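Local coordinates for aminopeptidase N family protein (PDB 4FGM) that binds a zinc ion and probably acts as an aminopeptidase, removing residues from the N termini of peptides, at residues N159-I164 against L290-E295; L20-T25 against E116-L121; Y41-F46 against I67-W72; R95-D100 against T109-A114. All blocks are in the same frame, centred on the assembly; numbering follows the deposited sequence.

Read from the N terminus, the four contacts illustrate how a β-rich N-terminal domain is closed on itself and then joined to a metallopeptidase domain. Contact 2 opens first, at 20-25, and closes last within this domain, at 116-121, so that its long loop encloses two shorter ones. Contact 3 ties the loop 41-46 to the turn between strands 60-68 and 71-74, and contact 4 follows it in series, linking strand 97-99 to helix 108-111. Contact 1 begins only after all of these have closed; it carries helix 160-163 across to the loop 290-295, between helices 262-277 and 303-306 of the peptidase part. No two loops cross.

Contact 1: residues N159-I164 against L290-E295; sequences NYDALI and LPYQLE
Ile164 and Leu294 point at each other tip to tip, and their CD1 methyls meet at 3.5 Å in a small apolar contact between helix 160-163 and the loop 290-295. Ile164 is the first residue beyond the helix. Its CG1 lies between the backbone N and the carbonyl carbon (chi1 62°), which swings CD1 out to the leucine, while CG2 turns back over one face of the Tyr160 ring near its rim, 3.5 Å above its plane. Beside this pair, Asp161 and Tyr292 cross at about a right angle. Asp161 OD1 comes to the edge of the ring, 3.8 Å from Tyr292 CD1 and near the ring plane, with carboxylate and ring only 20° apart. The other oxygen, OD2, forms a salt bridge with Arg240, and the tyrosine ring stacks on Phe289. Asn159 is the N-cap: its OD1 accepts from Ala162 N at 2.9 Å. The two segments belong to different parts of the enzyme, the M61 N-terminal region and the peptidase region, and the Tyr292 side chain lies about 9 Å from those of the zinc ligands His277 and Glu307. No hydrogen bond spans the two segments, so their direct contact rests on two methyls and on a carboxylate oxygen beside an aromatic edge, whose polarised C-H would probably make a mildly favourable neighbour for the negative charge.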
loop_
_atom_site.group_PDB
_atom_site.type_symbol
_atom_site.label_atom_id
_atom_site.label_comp_id
_atom_site.label_asym_id
_atom_site.label_seq_id
_atom_site.Cartn_x
_atom_site.Cartn_y
_atom_site.Cartn_z
ATOM N N ASN A 159 -13.587 -18.940 9.959
ATOM C CA ASN A 159 -12.362 -19.724 10.133
ATOM C C ASN A 159 -11.164 -18.816 10.433
ATOM O O ASN A 159 -11.268 -17.588 10.354
ATOM C CB ASN A 159 -12.085 -20.539 8.870
ATOM C CG ASN A 159 -12.158 -19.695 7.618
ATOM O OD1 ASN A 159 -11.494 -18.661 7.517
ATOM N ND2 ASN A 159 -12.970 -20.127 6.658
ATOM N N TYR A 160 -10.027 -19.416 10.766
ATOM C CA TYR A 160 -8.846 -18.635 11.092
ATOM C C TYR A 160 -8.491 -17.621 10.005
ATOM O O TYR A 160 -8.135 -16.481 10.305
ATOM C CB TYR A 160 -7.646 -19.542 11.346
ATOM C CG TYR A 160 -6.459 -18.791 11.899
ATOM C CD1 TYR A 160 -6.468 -18.303 13.210
ATOM C CD2 TYR A 160 -5.343 -18.529 11.110
ATOM C CE1 TYR A 160 -5.396 -17.571 13.719
ATOM C CE2 TYR A 160 -4.263 -17.795 11.608
ATOM C CZ TYR A 160 -4.300 -17.319 12.913
ATOM O OH TYR A 160 -3.262 -16.570 13.407
ATOM N N ASP A 161 -8.593 -18.037 8.745
ATOM C CA ASP A 161 -8.274 -17.167 7.620
ATOM C C ASP A 161 -9.120 -15.905 7.641
ATOM O O ASP A 161 -8.638 -14.813 7.334
ATOM C CB ASP A 161 -8.503 -17.890 6.296
ATOM C CG ASP A 161 -8.166 -17.022 5.102
ATOM O OD1 ASP A 161 -6.965 -16.795 4.845
ATOM O OD2 ASP A 161 -9.105 -16.552 4.430
ATOM N N ALA A 162 -10.389 -16.059 7.997
ATOM C CA ALA A 162 -11.285 -14.916 8.056
ATOM C C ALA A 162 -10.933 -14.083 9.282
ATOM O O ALA A 162 -10.887 -12.855 9.218
ATOM C CB ALA A 162 -12.730 -15.383 8.129
ATOM N N LEU A 163 -10.667 -14.758 10.394
ATOM C CA LEU A 163 -10.322 -14.080 11.635
ATOM C C LEU A 163 -9.196 -13.063 11.462
ATOM O O LEU A 163 -9.289 -11.926 11.931
ATOM C CB LEU A 163 -9.893 -15.099 12.691
ATOM C CG LEU A 163 -9.393 -14.510 14.016
ATOM C CD1 LEU A 163 -10.573 -13.939 14.798
ATOM C CD2 LEU A 163 -8.703 -15.593 14.833
ATOM N N ILE A 164 -8.126 -13.477 10.794
ATOM C CA ILE A 164 -6.987 -12.590 10.608
ATOM C C ILE A 164 -7.163 -11.579 9.480
ATOM O O ILE A 164 -6.213 -10.904 9.081
ATOM C CB ILE A 164 -5.694 -13.398 10.402
ATOM C CG1 ILE A 164 -5.789 -14.251 9.139
ATOM C CG2 ILE A 164 -5.459 -14.288 11.615
ATOM C CD1 ILE A 164 -4.502 -14.970 8.808
ATOM N N LEU A 290 -4.492 -19.268 -2.478
ATOM C CA LEU A 290 -5.685 -20.067 -2.210
ATOM C C LEU A 290 -5.336 -21.505 -1.822
ATOM O O LEU A 290 -5.320 -22.397 -2.668
ATOM C CB LEU A 290 -6.596 -20.074 -3.444
ATOM C CG LEU A 290 -7.272 -18.747 -3.802
ATOM C CD1 LEU A 290 -7.886 -18.836 -5.197
ATOM C CD2 LEU A 290 -8.338 -18.415 -2.757
ATOM N N PRO A 291 -5.083 -21.756 -0.525
ATOM C CA PRO A 291 -5.112 -20.782 0.570
ATOM C C PRO A 291 -3.751 -20.114 0.800
ATOM O O PRO A 291 -2.784 -20.396 0.092
ATOM C CB PRO A 291 -5.522 -21.641 1.754
ATOM C CG PRO A 291 -4.684 -22.876 1.511
ATOM C CD PRO A 291 -4.829 -23.112 -0.001
ATOM N N TYR A 292 -3.692 -19.229 1.793
ATOM C CA TYR A 292 -2.451 -18.546 2.146
ATOM C C TYR A 292 -1.579 -19.469 2.999
ATOM O O TYR A 292 -2.088 -20.223 3.832
ATOM C CB TYR A 292 -2.729 -17.277 2.971
ATOM C CG TYR A 292 -3.204 -16.073 2.192
ATOM C CD1 TYR A 292 -4.553 -15.739 2.137
ATOM C CD2 TYR A 292 -2.298 -15.269 1.498
ATOM C CE1 TYR A 292 -4.994 -14.636 1.407
ATOM C CE2 TYR A 292 -2.723 -14.162 0.764
ATOM C CZ TYR A 292 -4.073 -13.850 0.721
ATOM O OH TYR A 292 -4.499 -12.764 -0.017
ATOM N N GLN A 293 -0.270 -19.425 2.777
ATOM C CA GLN A 293 0.658 -20.201 3.595
ATOM C C GLN A 293 1.420 -19.070 4.292
ATOM O O GLN A 293 2.180 -18.332 3.667
ATOM C CB GLN A 293 1.555 -21.102 2.722
ATOM C CG GLN A 293 2.608 -20.409 1.888
ATOM C CD GLN A 293 3.909 -20.202 2.645
ATOM O OE1 GLN A 293 4.024 -20.550 3.822
ATOM N NE2 GLN A 293 4.899 -19.630 1.969
ATOM N N LEU A 294 1.177 -18.919 5.590
ATOM C CA LEU A 294 1.758 -17.819 6.355
ATOM C C LEU A 294 2.961 -18.104 7.247
ATOM O O LEU A 294 3.232 -17.358 8.191
ATOM C CB LEU A 294 0.647 -17.175 7.191
ATOM C CG LEU A 294 -0.593 -16.817 6.367
ATOM C CD1 LEU A 294 -1.706 -16.306 7.261
ATOM C CD2 LEU A 294 -0.211 -15.778 5.342
ATOM N N GLU A 295 3.694 -19.160 6.943
ATOM C CA GLU A 295 4.859 -19.513 7.733
ATOM C C GLU A 295 6.123 -19.060 7.010
ATOM O O GLU A 295 7.159 -18.838 7.632
ATOM C CB GLU A 295 4.911 -21.037 7.907
ATOM C CG GLU A 295 5.783 -21.548 9.045
ATOM C CD GLU A 295 4.957 -22.035 10.228
ATOM O OE1 GLU A 295 3.722 -22.168 10.080
ATOM O OE2 GLU A 295 5.538 -22.300 11.303
#

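Contact 2: residues L20-T25 against E116-L121; sequences LTIEQT and EGQTDL
Gln118 opens a type I β turn that runs to Leu121, and its side chain reaches across to Ile22, which ends strand 15-22 in the β framework of the N-terminal domain, and to the loop beyond. The NE2 amide donates to the backbone carbonyl of Gln24, with Gln118 NE2 and Gln24 O 3.0 Å apart. The donor lies in the carbonyl plane, although the oxygen is tilted 27° out of the glutamine amide plane and the N-H...O angle is a bent 136°. Beyond the end of the amide, Ile22 CG2 lies 3.9 Å from Gln118 NE2. With CG anti to the carbonyl carbon (chi1 -58°) and the chain extended beyond it, the glutamine spans the gap at nearly full length. Shortening Gln118 to an alanine is likely to leave Gln24 O without this donor and a bridging water without its acceptor, and to open a gap beside Ile22. Farther out, Gln29 OE1 takes a weak second bond from the same nitrogen, while Ile2 of strand 2-10 touches the Gln118 side chain. Ile22 touches Leu31 of strand 30-32 and Val115 of strand 114-115. One water completes the grip on the amide, donating to Gln118 OE1 at 2.9 Å and accepting from Gln24 N at 3.2 Å.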
loop_
_atom_site.group_PDB
_atom_site.type_symbol
_atom_site.label_atom_id
_atom_site.label_comp_id
_atom_site.label_asym_id
_atom_site.label_seq_id
_atom_site.Cartn_x
_atom_site.Cartn_y
_atom_site.Cartn_z
ATOM N N LEU A 20 -6.861 -18.167 24.792
ATOM C CA LEU A 20 -7.285 -19.023 23.709
ATOM C C LEU A 20 -7.826 -20.297 24.348
ATOM O O LEU A 20 -7.134 -20.941 25.142
ATOM C CB LEU A 20 -6.071 -19.313 22.824
ATOM C CG LEU A 20 -6.132 -20.437 21.807
ATOM C CD1 LEU A 20 -7.171 -20.138 20.762
ATOM C CD2 LEU A 20 -4.772 -20.583 21.174
ATOM N N THR A 21 -9.064 -20.648 24.023
ATOM C CA THR A 21 -9.662 -21.843 24.594
ATOM C C THR A 21 -9.980 -22.914 23.553
ATOM O O THR A 21 -10.820 -22.728 22.668
ATOM C CB THR A 21 -10.929 -21.479 25.380
ATOM O OG1 THR A 21 -10.604 -20.457 26.330
ATOM C CG2 THR A 21 -11.465 -22.694 26.129
ATOM N N ILE A 22 -9.292 -24.041 23.674
ATOM C CA ILE A 22 -9.473 -25.153 22.755
ATOM C C ILE A 22 -10.258 -26.246 23.458
ATOM O O ILE A 22 -9.759 -26.852 24.409
ATOM C CB ILE A 22 -8.113 -25.711 22.308
ATOM C CG1 ILE A 22 -7.213 -24.561 21.847
ATOM C CG2 ILE A 22 -8.315 -26.713 21.186
ATOM C CD1 ILE A 22 -5.737 -24.889 21.866
ATOM N N GLU A 23 -11.485 -26.483 22.993
ATOM C CA GLU A 23 -12.376 -27.489 23.578
ATOM C C GLU A 23 -11.735 -28.870 23.575
ATOM O O GLU A 23 -11.774 -29.587 24.575
ATOM C CB GLU A 23 -13.700 -27.523 22.801
ATOM C CG GLU A 23 -14.739 -28.524 23.307
ATOM C CD GLU A 23 -15.257 -28.197 24.699
ATOM O OE1 GLU A 23 -15.014 -27.065 25.175
ATOM O OE2 GLU A 23 -15.918 -29.068 25.310
ATOM N N GLN A 24 -11.145 -29.234 22.442
ATOM C CA GLN A 24 -10.475 -30.518 22.307
ATOM C C GLN A 24 -9.164 -30.385 21.536
ATOM O O GLN A 24 -9.152 -30.013 20.358
ATOM C CB GLN A 24 -11.378 -31.526 21.597
ATOM C CG GLN A 24 -10.791 -32.922 21.559
ATOM C CD GLN A 24 -11.776 -33.957 21.072
ATOM O OE1 GLN A 24 -12.101 -34.013 19.886
ATOM N NE2 GLN A 24 -12.267 -34.780 21.992
ATOM N N THR A 25 -8.062 -30.693 22.211
ATOM C CA THR A 25 -6.746 -30.622 21.599
ATOM C C THR A 25 -6.372 -32.009 21.094
ATOM O O THR A 25 -6.943 -33.002 21.540
ATOM C CB THR A 25 -5.691 -30.161 22.621
ATOM O OG1 THR A 25 -5.620 -31.102 23.697
ATOM C CG2 THR A 25 -6.061 -28.797 23.183
ATOM N N GLU A 116 -3.257 -25.623 15.294
ATOM C CA GLU A 116 -2.885 -26.569 14.237
ATOM C C GLU A 116 -3.929 -27.651 13.979
ATOM O O GLU A 116 -4.367 -28.342 14.901
ATOM C CB GLU A 116 -1.553 -27.238 14.572
ATOM C CG GLU A 116 -1.041 -28.188 13.497
ATOM C CD GLU A 116 -0.703 -27.487 12.190
ATOM O OE1 GLU A 116 0.036 -26.482 12.224
ATOM O OE2 GLU A 116 -1.168 -27.944 11.124
ATOM N N GLY A 117 -4.325 -27.782 12.717
ATOM C CA GLY A 117 -5.302 -28.786 12.345
ATOM C C GLY A 117 -6.753 -28.404 12.569
ATOM O O GLY A 117 -7.649 -29.028 12.009
ATOM N N GLN A 118 -6.996 -27.390 13.390
ATOM C CA GLN A 118 -8.364 -26.956 13.660
ATOM C C GLN A 118 -8.546 -25.536 13.146
ATOM O O GLN A 118 -9.406 -24.787 13.599
ATOM C CB GLN A 118 -8.641 -27.017 15.159
ATOM C CG GLN A 118 -8.449 -28.395 15.747
ATOM C CD GLN A 118 -8.725 -28.435 17.232
ATOM O OE1 GLN A 118 -9.819 -28.084 17.680
ATOM N NE2 GLN A 118 -7.733 -28.869 18.009
ATOM N N THR A 119 -7.725 -25.198 12.166
ATOM C CA THR A 119 -7.710 -23.883 11.554
ATOM C C THR A 119 -8.889 -23.569 10.617
ATOM O O THR A 119 -9.151 -22.399 10.320
ATOM C CB THR A 119 -6.348 -23.696 10.832
ATOM O OG1 THR A 119 -5.687 -22.534 11.361
ATOM C CG2 THR A 119 -6.527 -23.605 9.322
ATOM N N ASP A 120 -9.604 -24.597 10.159
ATOM C CA ASP A 120 -10.753 -24.378 9.273
ATOM C C ASP A 120 -12.055 -24.214 10.053
ATOM O O ASP A 120 -13.109 -23.941 9.473
ATOM C CB ASP A 120 -10.907 -25.525 8.268
ATOM C CG ASP A 120 -9.806 -25.537 7.219
ATOM O OD1 ASP A 120 -9.227 -24.460 6.948
ATOM O OD2 ASP A 120 -9.531 -26.616 6.654
ATOM N N LEU A 121 -11.978 -24.376 11.368
ATOM C CA LEU A 121 -13.151 -24.236 12.217
ATOM C C LEU A 121 -13.405 -22.767 12.558
ATOM O O LEU A 121 -12.495 -21.932 12.501
ATOM C CB LEU A 121 -12.963 -25.034 13.508
ATOM C CG LEU A 121 -12.699 -26.531 13.317
ATOM C CD1 LEU A 121 -12.427 -27.187 14.670
ATOM C CD2 LEU A 121 -13.893 -27.171 12.619
HETATM O O HOH W 1 -11.784 -27.600 19.745
#

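Contact 3: residues Y41-F46 against I67-W72; sequences YLIRDF and ISKNRW
Lys69 reaches over to Asp45 in a salt bridge at the protein surface, and following its chain outward shows how a long flexible residue can be directed at one oxygen. At CB the side chain already points toward the loop 41-46. A chi1 of 71° tucks CG in over the backbone, and every later torsion is close to 180°, which gives a fully extended rod. CD is the first atom to meet the aspartate, 3.6 Å from Asp45 OD1; CE follows at 3.2 Å from the same oxygen. At the end, NZ donates to Asp45 OD1 at 2.6 Å, arriving on the syn side of the carboxylate and 25° out of its plane. The second oxygen is more distant, Asp45 OD2 being 3.6 Å from Lys69 NZ, so the ammonium engages the carboxylate through one oxygen. The two side chains cross at about a right angle, and Ile43 CG2 lies 4.2 Å from Lys69 NZ as an apolar neighbour of the charge. Replacing Asp45 by an alanine would probably leave the ammonium of Lys69 without this anionic mate and the end of its chain free to swing. Asn35 touches both sides of the bridge: it makes backbone hydrogen bonds with Arg44 and Asp45, and the Lys69 side chain packs on it. Lys69 itself lies in the short connection between antiparallel strands 60-68 and 71-74, and the arrangement is that of a β-hairpin whose turn is pinned by a surface salt bridge to a neighbouring loop of the N-terminal domain.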
loop_
_atom_site.group_PDB
_atom_site.type_symbol
_atom_site.label_atom_id
_atom_site.label_comp_id
_atom_site.label_asym_id
_atom_site.label_seq_id
_atom_site.Cartn_x
_atom_site.Cartn_y
_atom_site.Cartn_z
ATOM N N TYR A 41 3.804 -8.262 1.684
ATOM C CA TYR A 41 4.759 -9.323 1.420
ATOM C C TYR A 41 6.155 -9.161 1.981
ATOM O O TYR A 41 7.121 -8.978 1.243
ATOM C CB TYR A 41 4.783 -9.564 -0.089
ATOM C CG TYR A 41 3.369 -9.546 -0.649
ATOM C CD1 TYR A 41 2.455 -10.549 -0.312
ATOM C CD2 TYR A 41 2.912 -8.468 -1.412
ATOM C CE1 TYR A 41 1.121 -10.477 -0.716
ATOM C CE2 TYR A 41 1.584 -8.384 -1.816
ATOM C CZ TYR A 41 0.695 -9.391 -1.464
ATOM O OH TYR A 41 -0.622 -9.307 -1.851
ATOM N N LEU A 42 6.238 -9.252 3.305
ATOM C CA LEU A 42 7.495 -9.157 4.035
ATOM C C LEU A 42 7.394 -9.997 5.313
ATOM O O LEU A 42 6.466 -9.828 6.115
ATOM C CB LEU A 42 7.805 -7.701 4.399
ATOM C CG LEU A 42 9.109 -7.485 5.182
ATOM C CD1 LEU A 42 10.315 -7.841 4.300
ATOM C CD2 LEU A 42 9.200 -6.040 5.647
ATOM N N ILE A 43 8.339 -10.913 5.493
ATOM C CA ILE A 43 8.349 -11.751 6.679
ATOM C C ILE A 43 8.574 -10.803 7.850
ATOM O O ILE A 43 9.580 -10.088 7.882
ATOM C CB ILE A 43 9.500 -12.779 6.631
ATOM C CG1 ILE A 43 9.293 -13.741 5.466
ATOM C CG2 ILE A 43 9.579 -13.536 7.945
ATOM C CD1 ILE A 43 8.019 -14.543 5.556
ATOM N N ARG A 44 7.647 -10.796 8.809
ATOM C CA ARG A 44 7.752 -9.898 9.953
ATOM C C ARG A 44 7.901 -10.515 11.349
ATOM O O ARG A 44 8.050 -9.785 12.332
ATOM C CB ARG A 44 6.562 -8.939 9.947
ATOM C CG ARG A 44 6.544 -8.014 8.749
ATOM C CD ARG A 44 5.519 -6.910 8.928
ATOM N NE ARG A 44 5.910 -5.728 8.167
ATOM C CZ ARG A 44 5.506 -5.483 6.934
ATOM N NH1 ARG A 44 4.692 -6.338 6.340
ATOM N NH2 ARG A 44 5.931 -4.407 6.290
ATOM N N ASP A 45 7.851 -11.842 11.436
ATOM C CA ASP A 45 7.990 -12.552 12.706
ATOM C C ASP A 45 7.202 -11.956 13.890
ATOM O O ASP A 45 7.771 -11.670 14.953
ATOM C CB ASP A 45 9.473 -12.654 13.081
ATOM C CG ASP A 45 10.276 -13.502 12.094
ATOM O OD1 ASP A 45 9.672 -14.331 11.383
ATOM O OD2 ASP A 45 11.516 -13.355 12.037
ATOM N N PHE A 46 5.892 -11.794 13.713
ATOM C CA PHE A 46 5.036 -11.238 14.758
ATOM C C PHE A 46 5.202 -11.944 16.110
ATOM O O PHE A 46 5.082 -11.323 17.166
ATOM C CB PHE A 46 3.569 -11.309 14.332
ATOM C CG PHE A 46 3.253 -10.531 13.071
ATOM C CD1 PHE A 46 3.421 -9.143 13.025
ATOM C CD2 PHE A 46 2.766 -11.183 11.937
ATOM C CE1 PHE A 46 3.111 -8.427 11.879
ATOM C CE2 PHE A 46 2.454 -10.468 10.787
ATOM C CZ PHE A 46 2.626 -9.088 10.760
ATOM N N ILE A 67 8.665 -24.603 20.275
ATOM C CA ILE A 67 9.568 -25.415 19.471
ATOM C C ILE A 67 10.217 -24.709 18.291
ATOM O O ILE A 67 11.142 -25.243 17.684
ATOM C CB ILE A 67 8.881 -26.720 18.991
ATOM C CG1 ILE A 67 7.626 -26.404 18.187
ATOM C CG2 ILE A 67 8.532 -27.588 20.199
ATOM C CD1 ILE A 67 7.079 -27.599 17.445
ATOM N N SER A 68 9.733 -23.514 17.964
ATOM C CA SER A 68 10.330 -22.717 16.890
ATOM C C SER A 68 10.028 -21.243 17.164
ATOM O O SER A 68 9.443 -20.910 18.194
ATOM C CB SER A 68 9.786 -23.127 15.516
ATOM O OG SER A 68 8.497 -22.590 15.287
ATOM N N LYS A 69 10.408 -20.361 16.248
ATOM C CA LYS A 69 10.171 -18.938 16.456
ATOM C C LYS A 69 8.705 -18.561 16.571
ATOM O O LYS A 69 8.374 -17.569 17.217
ATOM C CB LYS A 69 10.799 -18.121 15.333
ATOM C CG LYS A 69 10.094 -18.243 13.987
ATOM C CD LYS A 69 10.816 -17.410 12.929
ATOM C CE LYS A 69 10.110 -17.469 11.596
ATOM N NZ LYS A 69 10.750 -16.580 10.596
ATOM N N ASN A 70 7.826 -19.351 15.962
ATOM C CA ASN A 70 6.402 -19.040 15.985
ATOM C C ASN A 70 5.507 -20.250 16.274
ATOM O O ASN A 70 4.324 -20.239 15.934
ATOM C CB ASN A 70 6.009 -18.477 14.629
ATOM C CG ASN A 70 5.915 -19.557 13.580
ATOM O OD1 ASN A 70 6.727 -20.483 13.563
ATOM N ND2 ASN A 70 4.931 -19.451 12.701
ATOM N N ARG A 71 6.051 -21.288 16.895
ATOM C CA ARG A 71 5.252 -22.478 17.151
ATOM C C ARG A 71 5.434 -23.058 18.546
ATOM O O ARG A 71 6.559 -23.187 19.042
ATOM C CB ARG A 71 5.570 -23.540 16.085
ATOM C CG ARG A 71 4.643 -24.761 16.077
ATOM C CD ARG A 71 4.897 -25.643 14.852
ATOM N NE ARG A 71 4.483 -24.993 13.611
ATOM C CZ ARG A 71 3.302 -25.165 13.032
ATOM N NH1 ARG A 71 2.409 -25.977 13.573
ATOM N NH2 ARG A 71 3.002 -24.500 11.928
ATOM N N TRP A 72 4.309 -23.396 19.175
ATOM C CA TRP A 72 4.314 -23.981 20.510
ATOM C C TRP A 72 3.673 -25.365 20.483
ATOM O O TRP A 72 2.833 -25.653 19.622
ATOM C CB TRP A 72 3.542 -23.086 21.486
ATOM C CG TRP A 72 4.253 -21.830 21.873
ATOM C CD1 TRP A 72 4.985 -21.616 23.002
ATOM C CD2 TRP A 72 4.310 -20.616 21.121
ATOM N NE1 TRP A 72 5.496 -20.339 23.003
ATOM C CE2 TRP A 72 5.095 -19.704 21.859
ATOM C CE3 TRP A 72 3.770 -20.208 19.896
ATOM C CZ2 TRP A 72 5.357 -18.409 21.411
ATOM C CZ3 TRP A 72 4.031 -18.921 19.448
ATOM C CH2 TRP A 72 4.816 -18.035 20.208
#

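Contact 4: residues R95-D100 against T109-A114; sequences RSAYLD and TSLCLA
Ser96 and Ala97 touch Ser110 and Leu111 where strand 97-99 begins, a strand that pairs with strands 81-91 and 103-106 in the β framework of the N-terminal domain. Just before them, Arg95 is joined to Thr109 and Ser110 through a shared water. Its carbonyl O accepts from that water at 2.8 Å, while its side chain lies in the maleic acid pocket and touches the ligand. Ser96 comes next and lies nearest to the short helix 108-111. Its CB is 3.6 Å from Ser110 OG, whereas its own hydroxyl is hydrogen-bonded to Asp91. Ser96 O lies 3.4 Å from Ser110 OG, at best a weak and unsettled bond. At Ala97 the contact turns apolar: its methyl points toward the helix and meets Leu111 CD1 at 3.9 Å. Ala89 and Phe106 of the adjoining strands also touch this alanine, so helix and strand meet in a buried apolar layer. The polar end of the contact is drawn together by the water, which lies 2.6 Å from both Thr109 OG1 and Ser110 OG.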
loop_
_atom_site.group_PDB
_atom_site.type_symbol
_atom_site.label_atom_id
_atom_site.label_comp_id
_atom_site.label_asym_id
_atom_site.label_seq_id
_atom_site.Cartn_x
_atom_site.Cartn_y
_atom_site.Cartn_z
ATOM N N ARG A 95 -0.268 -2.618 9.783
ATOM C CA ARG A 95 0.173 -3.988 9.706
ATOM C C ARG A 95 0.243 -4.838 10.992
ATOM O O ARG A 95 -0.086 -5.983 10.918
ATOM C CB ARG A 95 1.501 -3.963 8.942
ATOM C CG ARG A 95 1.233 -3.604 7.442
ATOM C CD ARG A 95 2.419 -3.222 6.557
ATOM N NE ARG A 95 2.937 -1.897 6.880
ATOM C CZ ARG A 95 3.997 -1.678 7.650
ATOM N NH1 ARG A 95 4.663 -2.699 8.169
ATOM N NH2 ARG A 95 4.380 -0.437 7.919
ATOM N N SER A 96 0.515 -4.300 12.184
ATOM C CA SER A 96 0.576 -5.219 13.318
ATOM C C SER A 96 -0.332 -5.025 14.529
ATOM O O SER A 96 -1.246 -5.805 14.745
ATOM C CB SER A 96 2.012 -5.309 13.774
ATOM O OG SER A 96 2.547 -4.018 14.016
ATOM N N ALA A 97 0.017 -4.077 15.387
ATOM C CA ALA A 97 -0.756 -3.786 16.593
ATOM C C ALA A 97 -0.109 -2.649 17.340
ATOM O O ALA A 97 1.122 -2.541 17.413
ATOM C CB ALA A 97 -0.856 -5.013 17.498
ATOM N N TYR A 98 -0.961 -1.782 17.867
ATOM C CA TYR A 98 -0.530 -0.590 18.588
ATOM C C TYR A 98 -1.508 -0.324 19.724
ATOM O O TYR A 98 -2.720 -0.464 19.552
ATOM C CB TYR A 98 -0.507 0.599 17.614
ATOM C CG TYR A 98 -0.195 1.943 18.233
ATOM C CD1 TYR A 98 -1.144 2.626 19.001
ATOM C CD2 TYR A 98 1.058 2.527 18.063
ATOM C CE1 TYR A 98 -0.843 3.857 19.586
ATOM C CE2 TYR A 98 1.367 3.753 18.642
ATOM C CZ TYR A 98 0.419 4.414 19.403
ATOM O OH TYR A 98 0.754 5.613 19.989
ATOM N N LEU A 99 -0.981 0.054 20.884
ATOM C CA LEU A 99 -1.818 0.341 22.039
ATOM C C LEU A 99 -1.167 1.291 23.046
ATOM O O LEU A 99 -0.065 1.038 23.528
ATOM C CB LEU A 99 -2.187 -0.958 22.763
ATOM C CG LEU A 99 -3.103 -0.802 23.984
ATOM C CD1 LEU A 99 -4.477 -0.393 23.514
ATOM C CD2 LEU A 99 -3.173 -2.113 24.778
ATOM N N ASP A 100 -1.843 2.399 23.335
ATOM C CA ASP A 100 -1.377 3.352 24.346
ATOM C C ASP A 100 -2.634 3.911 25.027
ATOM O O ASP A 100 -3.720 3.343 24.853
ATOM C CB ASP A 100 -0.490 4.457 23.745
ATOM C CG ASP A 100 -1.229 5.372 22.784
ATOM O OD1 ASP A 100 -2.474 5.286 22.672
ATOM O OD2 ASP A 100 -0.545 6.201 22.144
ATOM N N THR A 109 -3.372 -11.417 13.125
ATOM C CA THR A 109 -2.172 -12.160 12.740
ATOM C C THR A 109 -1.147 -11.929 13.850
ATOM O O THR A 109 -0.232 -12.723 14.034
ATOM C CB THR A 109 -1.539 -11.632 11.432
ATOM O OG1 THR A 109 -1.761 -10.220 11.336
ATOM C CG2 THR A 109 -2.109 -12.347 10.208
ATOM N N SER A 110 -1.306 -10.831 14.588
ATOM C CA SER A 110 -0.391 -10.497 15.678
ATOM C C SER A 110 -0.877 -10.948 17.053
ATOM O O SER A 110 -0.072 -11.199 17.942
ATOM C CB SER A 110 -0.136 -8.980 15.730
ATOM O OG SER A 110 0.729 -8.557 14.695
ATOM N N LEU A 111 -2.189 -11.048 17.230
ATOM C CA LEU A 111 -2.735 -11.423 18.531
ATOM C C LEU A 111 -3.243 -12.849 18.735
ATOM O O LEU A 111 -3.140 -13.389 19.834
ATOM C CB LEU A 111 -3.859 -10.447 18.905
ATOM C CG LEU A 111 -3.443 -9.161 19.638
ATOM C CD1 LEU A 111 -2.457 -8.370 18.800
ATOM C CD2 LEU A 111 -4.666 -8.335 19.943
ATOM N N CYS A 112 -3.765 -13.465 17.681
ATOM C CA CYS A 112 -4.354 -14.795 17.796
ATOM C C CYS A 112 -3.613 -16.000 17.247
ATOM O O CYS A 112 -3.557 -16.200 16.031
ATOM C CB CYS A 112 -5.744 -14.764 17.161
ATOM S SG CYS A 112 -6.802 -13.516 17.871
ATOM N N LEU A 113 -3.075 -16.822 18.142
ATOM C CA LEU A 113 -2.382 -18.035 17.714
ATOM C C LEU A 113 -3.372 -18.973 17.023
ATOM O O LEU A 113 -4.520 -19.103 17.444
ATOM C CB LEU A 113 -1.772 -18.761 18.913
ATOM C CG LEU A 113 -0.577 -18.098 19.594
ATOM C CD1 LEU A 113 -0.178 -18.918 20.807
ATOM C CD2 LEU A 113 0.583 -17.989 18.615
ATOM N N ALA A 114 -2.929 -19.613 15.949
ATOM C CA ALA A 114 -3.779 -20.551 15.222
ATOM C C ALA A 114 -3.620 -21.937 15.849
ATOM O O ALA A 114 -2.524 -22.307 16.279
ATOM C CB ALA A 114 -3.373 -20.595 13.756
HETATM O O HOH W 2 -0.321 -8.332 12.347
#